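Halogenase (Chondromyces crocatus, PDB 3E1T) probably installs chlorine during chondrochloren biosynthesis, acting as a flavin-dependent halogenase with bound FAD. Local coordinates at residues Phe8-Ile13 with Ser20-Phe25. Residues are numbered along the deposited sequence; the frame is centred on the assembly and turned at random.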
# COMPACT_ATOMS: atom_id res chain seq x y z
N PHE A 8 19.96 20.54 7.26
CA PHE A 8 19.82 19.16 7.75
C PHE A 8 20.55 18.18 6.84
O PHE A 8 21.06 18.56 5.79
CB PHE A 8 18.33 18.80 7.86
CG PHE A 8 17.58 19.61 8.89
CD1 PHE A 8 17.50 19.18 10.20
CD2 PHE A 8 16.95 20.80 8.54
CE1 PHE A 8 16.79 19.91 11.16
CE2 PHE A 8 16.25 21.55 9.48
CZ PHE A 8 16.17 21.11 10.79
N ASP A 9 20.65 16.91 7.23
CA ASP A 9 21.14 15.91 6.30
C ASP A 9 19.97 15.48 5.39
O ASP A 9 20.17 15.20 4.21
CB ASP A 9 21.77 14.71 7.02
CG ASP A 9 23.00 15.09 7.86
OD1 ASP A 9 22.92 14.91 9.10
OD2 ASP A 9 24.02 15.54 7.30
N LEU A 10 18.76 15.48 5.95
CA LEU A 10 17.57 14.95 5.26
C LEU A 10 16.32 15.68 5.70
O LEU A 10 16.11 15.88 6.90
CB LEU A 10 17.40 13.45 5.56
CG LEU A 10 16.11 12.70 5.19
CD1 LEU A 10 15.95 12.65 3.66
CD2 LEU A 10 16.12 11.28 5.77
N ILE A 11 15.48 16.06 4.74
CA ILE A 11 14.13 16.53 5.04
C ILE A 11 13.12 15.54 4.48
O ILE A 11 13.13 15.24 3.27
CB ILE A 11 13.84 17.92 4.45
CG1 ILE A 11 14.80 18.96 5.06
CG2 ILE A 11 12.38 18.32 4.72
CD1 ILE A 11 15.03 20.20 4.20
N VAL A 12 12.25 15.03 5.36
CA VAL A 12 11.17 14.14 4.97
C VAL A 12 9.84 14.89 5.01
O VAL A 12 9.52 15.55 6.00
CB VAL A 12 11.14 12.88 5.87
CG1 VAL A 12 9.97 11.98 5.52
CG2 VAL A 12 12.44 12.12 5.71
N ILE A 13 9.11 14.79 3.91
CA ILE A 13 7.80 15.40 3.76
C ILE A 13 6.70 14.36 4.01
O ILE A 13 6.37 13.55 3.12
CB ILE A 13 7.60 15.95 2.33
CG1 ILE A 13 8.86 16.68 1.83
CG2 ILE A 13 6.31 16.78 2.27
CD1 ILE A 13 8.80 17.15 0.38
N SER A 20 7.85 8.50 8.66
CA SER A 20 8.39 8.24 10.00
C SER A 20 9.43 7.13 10.00
O SER A 20 10.45 7.22 10.71
CB SER A 20 7.26 7.93 10.97
OG SER A 20 6.59 6.75 10.58
N THR A 21 9.21 6.09 9.19
CA THR A 21 10.12 4.95 9.10
C THR A 21 11.49 5.34 8.54
O THR A 21 12.54 4.96 9.09
CB THR A 21 9.51 3.77 8.29
OG1 THR A 21 8.34 3.27 8.96
CG2 THR A 21 10.49 2.63 8.15
N LEU A 22 11.48 6.08 7.43
CA LEU A 22 12.71 6.61 6.83
C LEU A 22 13.43 7.58 7.78
O LEU A 22 14.63 7.46 7.98
CB LEU A 22 12.39 7.33 5.51
CG LEU A 22 13.47 8.24 4.92
CD1 LEU A 22 14.79 7.52 4.67
CD2 LEU A 22 12.98 8.85 3.65
N ALA A 23 12.70 8.54 8.33
CA ALA A 23 13.29 9.50 9.28
C ALA A 23 14.00 8.76 10.43
O ALA A 23 15.17 9.00 10.68
CB ALA A 23 12.23 10.44 9.81
N SER A 24 13.29 7.84 11.08
CA SER A 24 13.87 7.05 12.17
C SER A 24 15.17 6.35 11.78
O SER A 24 16.14 6.42 12.52
CB SER A 24 12.87 6.02 12.70
OG SER A 24 11.71 6.65 13.17
N PHE A 25 15.18 5.68 10.63
CA PHE A 25 16.33 4.87 10.20
C PHE A 25 17.60 5.66 9.88
O PHE A 25 18.71 5.14 9.97
CB PHE A 25 15.97 4.03 8.95
CG PHE A 25 15.19 2.76 9.25
CD1 PHE A 25 15.34 2.09 10.46
CD2 PHE A 25 14.33 2.23 8.30
CE1 PHE A 25 14.63 0.92 10.72
CE2 PHE A 25 13.62 1.06 8.55
CZ PHE A 25 13.77 0.40 9.76
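Leu-22, on helix 17-27, drops its branched end onto Leu-10 and Val-12 of strand 10-13. Its CB points toward the strand but stays 4.8 Å from Val-12 CG2. A chi1 of 166° sets CG anti to the backbone N, which carries it toward the strand; there it faces the pair, 4.1 Å from both Leu-10 CD2 and Val-12 CG2. At the fork, CD1 lies alongside Leu-10, no nearer to its CD2 than CG is, while CD2 reaches Val-12 CG2 at 3.9 Å. That same Val-12 methyl also faces Ala-23, whose CB lies 4.4 Å away. Cutting Leu-22 back to an alanine is likely to deprive Leu-10 CD2 and Val-12 CG2 of the branch they share and open a gap between helix and sheet. Helix and strand run nearly antiparallel, at 164°, as the first two elements of a Rossmann-type beta-alpha-beta unit completed by strand 33-36. The GxGxxG pattern of Gly-14, Gly-16 and Gly-19 runs from the turn into the helix, consistent with dinucleotide binding, and Ile-13 touches the FAD. Val-165 of the adjacent strand 163-166 and Ala-327 of helix 315-333 also touch Leu-22. Across these two segments the grip is wholly aliphatic, so it rests on fit and buried methyl groups rather than on directional bonds.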